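Local coordinates for magnesium and cobalt efflux protein CorC (Pseudomonas aeruginosa, PDB 3LLB) that probably takes part in magnesium and cobalt ion transport, this chain being its C-terminal transporter-associated domain, a small alpha/beta module, in a protein that may bind flavin adenine dinucleotide, at residues Phe11-Leu16 against Asp24-Glu29; Leu41-Ser44 against Leu49-Arg52; Met43-His48 against Val56-Phe61; Phe63-Ala68 against His74-Ser79. All coordinates share one frame; numbering follows the deposited sequence.

Interaction 1: residues Phe11-Leu16 against Asp24-Glu29; sequences FIVKAL and DFFGSE
The Phe11 ring presents one face to Phe26, whose CE1 sits 3.5 Å above the ring plane and over its centre. All six ring carbons of Phe11 lie within 4 Å of that one atom, the closest being CD2, 3.6 Å from Phe26 CE1. With centroids 4.8 Å apart and planes at 64°, the pair is a T-shaped (edge-to-face) stack in which Phe26 supplies the edge and Phe11 the face; Phe11 CD1 lies at that edge, in the plane of the Phe26 ring. One face of Phe26 is covered by CB of the preceding residue, Phe25, 3.6 Å above its plane, near the centre.

Val13, two residues along the strand, adds a methyl group: its CG2 reaches Phe26 CE2 at 4.1 Å, approaching the ring obliquely. CG2 gets there because it stands beside the backbone N while CG1 takes the place anti to it (chi1 180°). The contact is wholly apolar and buries a modest 130 Å². Phe26 also packs on Phe22, Ile3, Phe61 and Leu78.

The helix ends here. Gly27 leaves helical angles with a positive phi of 81°, and Ser28 OG bonds back to Asn23. Strand 11-14 beneath the end of helix 19-26 is the helix-on-sheet packing of a small alpha/beta domain, here the transporter-associated domain, whose antiparallel sheet carries aromatic side chains into the interface.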
# COMPACT_ATOMS: atom_id res chain seq x y z
N PHE A 11 2.82 3.22 9.02
CA PHE A 11 3.66 3.84 8.02
C PHE A 11 2.78 4.52 7.01
O PHE A 11 1.66 4.02 6.74
CB PHE A 11 4.50 2.80 7.30
CG PHE A 11 5.48 2.11 8.19
CD1 PHE A 11 6.78 2.60 8.31
CD2 PHE A 11 5.10 1.02 8.92
CE1 PHE A 11 7.68 1.96 9.14
CE2 PHE A 11 6.05 0.37 9.79
CZ PHE A 11 7.27 0.85 9.88
N ILE A 12 3.24 5.64 6.48
CA ILE A 12 2.72 6.18 5.22
C ILE A 12 3.58 5.59 4.09
O ILE A 12 4.79 5.72 4.11
CB ILE A 12 2.70 7.73 5.15
CG1 ILE A 12 1.96 8.33 6.34
CG2 ILE A 12 1.99 8.14 3.86
CD1 ILE A 12 2.06 9.83 6.43
N VAL A 13 2.95 4.94 3.11
CA VAL A 13 3.62 4.28 2.00
C VAL A 13 3.17 4.88 0.69
O VAL A 13 1.96 4.95 0.43
CB VAL A 13 3.34 2.77 2.08
CG1 VAL A 13 3.99 2.04 0.95
CG2 VAL A 13 3.82 2.18 3.43
N LYS A 14 4.11 5.33 -0.15
CA LYS A 14 3.75 5.81 -1.49
C LYS A 14 3.25 4.67 -2.38
O LYS A 14 3.79 3.54 -2.33
CB LYS A 14 4.95 6.48 -2.12
CG LYS A 14 5.31 7.86 -1.53
CD LYS A 14 6.52 8.37 -2.22
CE LYS A 14 6.87 9.74 -1.73
NZ LYS A 14 8.19 10.21 -2.26
N ALA A 15 2.17 4.93 -3.15
CA ALA A 15 1.65 3.92 -4.07
C ALA A 15 2.66 3.45 -5.15
O ALA A 15 2.65 2.33 -5.60
CB ALA A 15 0.31 4.47 -4.67
N LEU A 16 3.58 4.32 -5.53
CA LEU A 16 4.64 4.02 -6.50
C LEU A 16 5.76 3.13 -5.97
O LEU A 16 6.60 2.67 -6.75
CB LEU A 16 5.20 5.35 -7.12
CG LEU A 16 5.69 6.50 -6.17
CD1 LEU A 16 7.03 6.13 -5.50
CD2 LEU A 16 5.73 7.99 -6.74
N ASP A 24 11.01 -5.84 1.22
CA ASP A 24 12.26 -5.59 1.95
C ASP A 24 12.12 -4.76 3.21
O ASP A 24 12.77 -5.06 4.24
CB ASP A 24 13.32 -5.00 1.01
CG ASP A 24 13.95 -6.07 0.07
OD1 ASP A 24 13.72 -7.30 0.22
OD2 ASP A 24 14.69 -5.65 -0.85
N PHE A 25 11.26 -3.77 3.17
CA PHE A 25 10.97 -2.95 4.31
C PHE A 25 10.16 -3.70 5.33
O PHE A 25 10.45 -3.62 6.52
CB PHE A 25 10.13 -1.72 3.94
CG PHE A 25 10.84 -0.61 3.18
CD1 PHE A 25 11.89 0.11 3.72
CD2 PHE A 25 10.29 -0.18 1.95
CE1 PHE A 25 12.46 1.20 3.00
CE2 PHE A 25 10.86 0.87 1.22
CZ PHE A 25 11.95 1.56 1.74
N PHE A 26 9.13 -4.39 4.88
CA PHE A 26 8.14 -4.91 5.82
C PHE A 26 8.10 -6.43 6.06
O PHE A 26 7.33 -6.90 6.86
CB PHE A 26 6.74 -4.34 5.43
CG PHE A 26 6.72 -2.82 5.32
CD1 PHE A 26 6.93 -2.04 6.43
CD2 PHE A 26 6.47 -2.18 4.12
CE1 PHE A 26 6.95 -0.69 6.36
CE2 PHE A 26 6.48 -0.83 4.05
CZ PHE A 26 6.74 -0.08 5.16
N GLY A 27 8.92 -7.19 5.37
CA GLY A 27 9.02 -8.59 5.65
C GLY A 27 7.93 -9.40 5.01
O GLY A 27 7.85 -10.62 5.22
N SER A 28 7.14 -8.76 4.15
CA SER A 28 6.04 -9.39 3.42
C SER A 28 6.57 -10.20 2.25
O SER A 28 7.76 -10.21 1.97
CB SER A 28 5.08 -8.33 2.88
OG SER A 28 5.78 -7.27 2.27
N GLU A 29 5.68 -10.93 1.62
CA GLU A 29 6.05 -11.79 0.49
C GLU A 29 5.06 -11.63 -0.69
O GLU A 29 4.70 -12.59 -1.38
CB GLU A 29 6.23 -13.27 0.95
CG GLU A 29 6.91 -13.53 2.30
CD GLU A 29 6.82 -15.05 2.85
OE1 GLU A 29 6.05 -15.92 2.35
OE2 GLU A 29 7.56 -15.38 3.81

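Interaction 2: residues Leu41-Ser44 against Leu49-Arg52; sequences LVMS and LPKR
Met43, on helix 38-46, meets Leu49 and Pro50 of the loop that follows, a helix-to-loop packing within the transporter-associated domain where the chain turns back toward strand 55-58. The first shell consists of two loose apolar contacts: Met43 CE lies 4.2 Å from Leu49 CD1, and Met43 CG lies equally far, 4.2 Å, from Pro50 CD. The methionine thus touches the proline with the middle of its side chain and the leucine with its terminal methyl. A bend at the thioether, chi3 76°, swings CE round to the leucine, and the two side chains run alongside each other, pointing the same way. Their backbones are near too, with CA of Met43 6.3 Å from CA of Leu49.

Around this, Val73 packs on both Met43 and Pro50 and so bridges the helix and the loop from strand 73-80. Val65 lies against Pro50 as well, while Val42, next to Met43, turns to Phe63 and Leu76 on the sheet. Farther along the loop, Lys51 N bonds to Glu54 and Arg52 NE to Leu66 O, fixing the chain beyond the proline to its neighbours.

The contact itself is nonpolar, with 129 Å² buried. Polar order appears within the helix, where Ser44 OG donates to Leu41 O at 2.8 Å. The hydroxyl approaches that oxygen at a C=O...donor angle of 130°, tilted 33° from the carbonyl plane.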
# COMPACT_ATOMS: atom_id res chain seq x y z
N LEU A 41 -0.95 -3.44 -6.34
CA LEU A 41 -1.37 -4.47 -5.40
C LEU A 41 -2.71 -4.08 -4.80
O LEU A 41 -3.65 -4.89 -4.78
CB LEU A 41 -0.33 -4.60 -4.31
CG LEU A 41 -0.48 -5.59 -3.15
CD1 LEU A 41 -0.61 -7.03 -3.64
CD2 LEU A 41 0.70 -5.34 -2.23
N VAL A 42 -2.81 -2.85 -4.30
CA VAL A 42 -4.03 -2.36 -3.64
C VAL A 42 -5.20 -2.22 -4.64
O VAL A 42 -6.33 -2.64 -4.34
CB VAL A 42 -3.72 -1.05 -2.84
CG1 VAL A 42 -4.92 -0.27 -2.55
CG2 VAL A 42 -2.93 -1.35 -1.53
N MET A 43 -4.94 -1.67 -5.82
CA MET A 43 -6.03 -1.41 -6.80
C MET A 43 -6.57 -2.73 -7.28
O MET A 43 -7.77 -2.88 -7.51
CB MET A 43 -5.60 -0.47 -7.98
CG MET A 43 -5.76 0.96 -7.67
SD MET A 43 -5.24 2.10 -8.96
CE MET A 43 -6.65 1.85 -9.98
N SER A 44 -5.73 -3.74 -7.37
CA SER A 44 -6.24 -5.05 -7.75
C SER A 44 -7.14 -5.64 -6.68
O SER A 44 -8.17 -6.19 -7.00
CB SER A 44 -5.08 -5.97 -8.00
OG SER A 44 -4.63 -6.58 -6.80
N LEU A 49 -10.92 2.10 -8.47
CA LEU A 49 -10.17 3.22 -7.91
C LEU A 49 -10.79 3.64 -6.57
O LEU A 49 -11.94 4.13 -6.53
CB LEU A 49 -10.18 4.40 -8.89
CG LEU A 49 -9.44 5.71 -8.49
CD1 LEU A 49 -7.94 5.47 -8.41
CD2 LEU A 49 -9.80 6.81 -9.47
N PRO A 50 -10.07 3.41 -5.46
CA PRO A 50 -10.66 3.73 -4.19
C PRO A 50 -10.58 5.22 -3.89
O PRO A 50 -9.77 5.98 -4.47
CB PRO A 50 -9.80 2.93 -3.21
CG PRO A 50 -8.47 2.96 -3.83
CD PRO A 50 -8.74 2.82 -5.29
N LYS A 51 -11.42 5.61 -2.95
CA LYS A 51 -11.41 6.94 -2.37
C LYS A 51 -10.71 6.87 -1.06
O LYS A 51 -10.47 5.78 -0.52
CB LYS A 51 -12.84 7.43 -2.17
CG LYS A 51 -13.46 7.91 -3.45
CD LYS A 51 -14.93 8.18 -3.31
CE LYS A 51 -15.42 9.36 -4.25
NZ LYS A 51 -14.41 9.85 -5.32
N ARG A 52 -10.28 8.03 -0.59
CA ARG A 52 -9.79 8.16 0.75
C ARG A 52 -10.66 7.41 1.78
O ARG A 52 -11.91 7.44 1.73
CB ARG A 52 -9.71 9.65 1.12
CG ARG A 52 -9.03 9.88 2.44
CD ARG A 52 -8.62 11.28 2.66
NE ARG A 52 -7.55 11.31 3.65
CZ ARG A 52 -7.78 11.37 4.94
NH1 ARG A 52 -9.00 11.37 5.38
NH2 ARG A 52 -6.81 11.38 5.76

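Interaction 3: residues Met43-His48 against Val56-Phe61; sequences MSAFGH and VELGEF
The last turn of helix 38-46 lies beside strand 55-58, with CA of Ala45 7.1 Å from CA of Val56, and the strand leads into a type II' beta turn from Leu58 to Phe61. CB of Ala45 points at the strand and is touched by two branches: Val56 CG2 at 3.8 Å and Leu58 CD2, also 3.8 Å away. CB thus faces two side chains that stand two positions apart on the strand.

Next to it, the ring of Phe46 turns one face to Val56. The CB of Val56 stands 4.3 Å from the ring centroid, 25° off the normal and displaced toward the rim, which makes a CH-pi contact. Phe46 CZ lies 3.8 Å from Val56 N and 3.9 Å from Val56 CB. Val56 shares itself between the two helix residues by its rotamer: at chi1 65°, CG1 lies between the backbone N and the carbonyl carbon and meets the ring carbons CE2 and CZ, whereas CG2, anti to the backbone N, goes to Ala45.

Phe63 packs against Val56 and Leu58, and Val65 against Phe46. The helix closes with Gly47 N bonded to Met43 O, after which Gly47 takes a positive phi. Apart from Val56 N near CZ, the touching groups are hydrocarbon, which implies that helix and strand are held here chiefly by shape and dispersion over 177 Å² of buried surface.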
# COMPACT_ATOMS: atom_id res chain seq x y z
N MET A 43 -4.94 -1.67 -5.82
CA MET A 43 -6.03 -1.41 -6.80
C MET A 43 -6.57 -2.73 -7.28
O MET A 43 -7.77 -2.88 -7.51
CB MET A 43 -5.60 -0.47 -7.98
CG MET A 43 -5.76 0.96 -7.67
SD MET A 43 -5.24 2.10 -8.96
CE MET A 43 -6.65 1.85 -9.98
N SER A 44 -5.73 -3.74 -7.37
CA SER A 44 -6.24 -5.05 -7.75
C SER A 44 -7.14 -5.64 -6.68
O SER A 44 -8.17 -6.19 -7.00
CB SER A 44 -5.08 -5.97 -8.00
OG SER A 44 -4.63 -6.58 -6.80
N ALA A 45 -6.76 -5.50 -5.42
CA ALA A 45 -7.53 -5.97 -4.28
C ALA A 45 -8.88 -5.27 -4.14
O ALA A 45 -9.87 -5.92 -3.89
CB ALA A 45 -6.74 -5.84 -3.02
N PHE A 46 -8.94 -3.98 -4.38
CA PHE A 46 -10.21 -3.24 -4.47
C PHE A 46 -10.99 -3.59 -5.76
O PHE A 46 -12.21 -3.71 -5.73
CB PHE A 46 -10.00 -1.69 -4.42
CG PHE A 46 -9.63 -1.15 -3.05
CD1 PHE A 46 -10.49 -1.29 -1.99
CD2 PHE A 46 -8.41 -0.51 -2.84
CE1 PHE A 46 -10.16 -0.80 -0.74
CE2 PHE A 46 -8.05 -0.01 -1.55
CZ PHE A 46 -8.94 -0.15 -0.51
N GLY A 47 -10.29 -3.71 -6.89
CA GLY A 47 -10.95 -3.89 -8.20
C GLY A 47 -11.59 -2.64 -8.75
O GLY A 47 -12.35 -2.70 -9.70
N HIS A 48 -11.34 -1.49 -8.11
CA HIS A 48 -11.82 -0.17 -8.52
C HIS A 48 -10.82 0.85 -8.01
O HIS A 48 -9.97 0.49 -7.17
CB HIS A 48 -13.26 0.17 -8.02
CG HIS A 48 -13.43 0.08 -6.53
ND1 HIS A 48 -13.23 1.14 -5.68
CD2 HIS A 48 -13.77 -0.97 -5.75
CE1 HIS A 48 -13.43 0.75 -4.43
NE2 HIS A 48 -13.75 -0.52 -4.45
N VAL A 56 -8.24 -2.11 2.71
CA VAL A 56 -8.14 -3.53 2.36
C VAL A 56 -7.07 -4.18 3.24
O VAL A 56 -6.06 -3.57 3.57
CB VAL A 56 -7.90 -3.70 0.85
CG1 VAL A 56 -6.54 -3.15 0.39
CG2 VAL A 56 -8.14 -5.16 0.46
N GLU A 57 -7.32 -5.41 3.64
CA GLU A 57 -6.34 -6.25 4.31
C GLU A 57 -5.78 -7.27 3.34
O GLU A 57 -6.51 -7.97 2.61
CB GLU A 57 -6.95 -6.90 5.53
CG GLU A 57 -7.50 -5.87 6.53
CD GLU A 57 -7.99 -6.50 7.84
OE1 GLU A 57 -8.03 -7.77 7.97
OE2 GLU A 57 -8.32 -5.68 8.74
N LEU A 58 -4.46 -7.27 3.31
CA LEU A 58 -3.68 -8.14 2.47
C LEU A 58 -2.45 -8.62 3.26
O LEU A 58 -1.69 -7.82 3.83
CB LEU A 58 -3.21 -7.43 1.24
CG LEU A 58 -4.21 -6.86 0.25
CD1 LEU A 58 -3.50 -5.77 -0.55
CD2 LEU A 58 -4.78 -7.99 -0.62
N GLY A 59 -2.27 -9.94 3.30
CA GLY A 59 -1.14 -10.51 4.00
C GLY A 59 -1.40 -10.20 5.43
O GLY A 59 -2.55 -10.37 5.89
N GLU A 60 -0.34 -9.73 6.08
CA GLU A 60 -0.35 -9.39 7.51
C GLU A 60 -0.50 -7.89 7.74
O GLU A 60 -0.16 -7.40 8.80
CB GLU A 60 0.91 -9.89 8.14
CG GLU A 60 0.85 -11.40 8.28
CD GLU A 60 -0.02 -11.83 9.47
OE1 GLU A 60 0.30 -11.52 10.66
OE2 GLU A 60 -1.03 -12.47 9.23
N PHE A 61 -1.04 -7.20 6.75
CA PHE A 61 -1.22 -5.76 6.81
C PHE A 61 -2.57 -5.28 6.42
O PHE A 61 -3.24 -5.89 5.60
CB PHE A 61 -0.19 -5.07 5.93
CG PHE A 61 1.23 -5.32 6.33
CD1 PHE A 61 1.81 -4.58 7.31
CD2 PHE A 61 1.95 -6.34 5.75
CE1 PHE A 61 3.10 -4.83 7.71
CE2 PHE A 61 3.27 -6.59 6.16
CZ PHE A 61 3.82 -5.83 7.13

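Interaction 4: residues Phe63-Ala68 against His74-Ser79; sequences FRVLNA and HLLRLS
Leu78 CD1 lies over one face of the Phe63 ring, 3.6 Å from its centroid and 18° off the normal, and this CH-pi contact is the tight part of the hairpin. With CG anti to the backbone N (chi1 -171°), Leu78 runs alongside Phe63 and its CD1 branch comes over the ring face. Val65 CG2 and Leu76 CD2 add a looser touch on the same buried face.

The strands are antiparallel, their axes at 145°. Arg64 and Arg77 form a hydrogen-bonded pair whose two bonds lie in the carbonyl planes, Arg77 N to Arg64 O being 2.7 Å long. The register shifts by one between Val65 and Asn67, where the bonding fits two classic beta bulges: Leu66 N and Asn67 N both donate to Leu75 O, and His74 N and Leu75 N both grip Asn67 O.

The face of Arg64, Asn67, Leu75 and Arg77 is partly exposed. Leu66 CD2 lies 3.5 Å above the centre of the Arg64 guanidinium, and Leu66 CG rests against Arg77 CB. Arg64 NH1 and Arg77 NH1 come within 4.3 Å, a closeness of like charge. Asp10, in a salt bridge with Arg77, probably offsets part of it; Arg64 NH2 is hydrogen-bonded to Asn53 OD1, with Arg52 also close by. Asn67 OD1 lies 3.3 Å from His74 CD2, at the ring edge, while His74 NE2 bonds to Asp69.

The hairpin supplies two inner strands of the sheet, with strand 11-14 beside strand 73-80, strand 55-58 beside strand 61-68, and Val38 and Val42 of helix 38-46 packing against Leu76.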
# COMPACT_ATOMS: atom_id res chain seq x y z
N PHE A 63 -4.20 -1.86 4.70
CA PHE A 63 -3.90 -0.74 3.84
C PHE A 63 -5.11 0.18 3.77
O PHE A 63 -6.13 -0.19 3.24
CB PHE A 63 -3.62 -1.24 2.42
CG PHE A 63 -2.35 -2.09 2.26
CD1 PHE A 63 -1.24 -1.57 1.65
CD2 PHE A 63 -2.32 -3.45 2.63
CE1 PHE A 63 -0.09 -2.34 1.47
CE2 PHE A 63 -1.20 -4.19 2.43
CZ PHE A 63 -0.08 -3.62 1.84
N ARG A 64 -4.95 1.40 4.28
CA ARG A 64 -6.01 2.42 4.28
C ARG A 64 -5.60 3.52 3.31
O ARG A 64 -4.44 4.05 3.38
CB ARG A 64 -6.21 2.95 5.69
CG ARG A 64 -7.11 4.16 5.79
CD ARG A 64 -7.13 4.73 7.18
NE ARG A 64 -7.52 6.14 7.10
CZ ARG A 64 -6.97 7.15 7.80
NH1 ARG A 64 -5.98 6.94 8.68
NH2 ARG A 64 -7.44 8.39 7.63
N VAL A 65 -6.49 3.87 2.38
CA VAL A 65 -6.21 4.93 1.42
C VAL A 65 -6.20 6.30 2.11
O VAL A 65 -7.22 6.74 2.65
CB VAL A 65 -7.20 4.91 0.18
CG1 VAL A 65 -6.81 5.99 -0.79
CG2 VAL A 65 -7.16 3.54 -0.46
N LEU A 66 -5.06 6.96 2.12
CA LEU A 66 -4.97 8.35 2.62
C LEU A 66 -5.15 9.39 1.56
O LEU A 66 -5.68 10.47 1.81
CB LEU A 66 -3.64 8.56 3.32
CG LEU A 66 -3.32 7.80 4.59
CD1 LEU A 66 -1.89 8.08 4.93
CD2 LEU A 66 -4.28 8.18 5.71
N ASN A 67 -4.71 9.08 0.34
CA ASN A 67 -4.77 10.02 -0.78
C ASN A 67 -4.89 9.30 -2.09
O ASN A 67 -4.13 8.33 -2.38
CB ASN A 67 -3.51 10.94 -0.79
CG ASN A 67 -3.59 12.00 -1.84
OD1 ASN A 67 -3.66 11.67 -3.03
ND2 ASN A 67 -3.59 13.30 -1.42
N ALA A 68 -5.90 9.65 -2.85
CA ALA A 68 -6.01 9.20 -4.24
C ALA A 68 -6.58 10.35 -5.01
O ALA A 68 -7.37 11.16 -4.47
CB ALA A 68 -6.94 7.97 -4.36
N HIS A 74 -2.34 7.45 -4.31
CA HIS A 74 -1.06 8.09 -4.05
C HIS A 74 -0.39 7.67 -2.73
O HIS A 74 0.82 7.42 -2.72
CB HIS A 74 -1.19 9.61 -4.09
CG HIS A 74 -1.38 10.18 -5.45
ND1 HIS A 74 -0.38 10.18 -6.40
CD2 HIS A 74 -2.44 10.80 -6.01
CE1 HIS A 74 -0.83 10.77 -7.49
NE2 HIS A 74 -2.07 11.16 -7.28
N LEU A 75 -1.14 7.61 -1.64
CA LEU A 75 -0.59 7.34 -0.33
C LEU A 75 -1.51 6.38 0.41
O LEU A 75 -2.76 6.54 0.38
CB LEU A 75 -0.50 8.65 0.47
CG LEU A 75 0.45 9.78 0.00
CD1 LEU A 75 0.30 11.11 0.79
CD2 LEU A 75 1.90 9.28 0.02
N LEU A 76 -0.90 5.39 1.08
CA LEU A 76 -1.56 4.39 1.87
C LEU A 76 -1.04 4.53 3.28
O LEU A 76 0.13 4.83 3.45
CB LEU A 76 -1.22 2.98 1.35
CG LEU A 76 -1.81 2.98 -0.06
CD1 LEU A 76 -0.87 2.49 -1.03
CD2 LEU A 76 -3.19 2.37 -0.04
N ARG A 77 -1.87 4.33 4.28
CA ARG A 77 -1.42 4.06 5.62
C ARG A 77 -1.39 2.56 5.86
O ARG A 77 -2.37 1.89 5.68
CB ARG A 77 -2.35 4.70 6.62
CG ARG A 77 -1.92 4.60 8.05
CD ARG A 77 -2.55 5.67 8.89
NE ARG A 77 -2.32 5.39 10.31
CZ ARG A 77 -2.28 6.28 11.27
NH1 ARG A 77 -2.43 7.57 10.98
NH2 ARG A 77 -2.06 5.89 12.52
N LEU A 78 -0.24 2.07 6.22
CA LEU A 78 0.00 0.64 6.47
C LEU A 78 -0.01 0.35 7.96
O LEU A 78 0.70 1.00 8.68
CB LEU A 78 1.36 0.27 5.90
CG LEU A 78 1.71 -1.20 5.88
CD1 LEU A 78 1.00 -1.95 4.72
CD2 LEU A 78 3.22 -1.40 5.81
N SER A 79 -0.86 -0.55 8.42
CA SER A 79 -0.94 -0.96 9.84
C SER A 79 -0.67 -2.48 9.87
O SER A 79 -1.19 -3.21 9.04
CB SER A 79 -2.37 -0.68 10.39
OG SER A 79 -2.75 0.68 10.36

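Interaction 4 is the hub: its strands lie between those of interactions 1 and 3 in one antiparallel sheet. On one side Val13 N of interaction 1 probably bonds to Leu76 O at 2.8 Å; on the other, Phe63 N probably bonds to Val56 O of interaction 3, also at 2.8 Å. Interactions 1 and 4 also meet through side chains, with Phe26 CE2 3.7 Å from Leu78 CD2. Interactions 2 and 3 share Met43 and Ser44 on helix 38-46, their centres about 7 Å apart. Interactions 1 and 2 lie about 15 Å apart between centres, on opposite sides of the chain's centre; their nearest atoms are about 7 Å apart and do not touch.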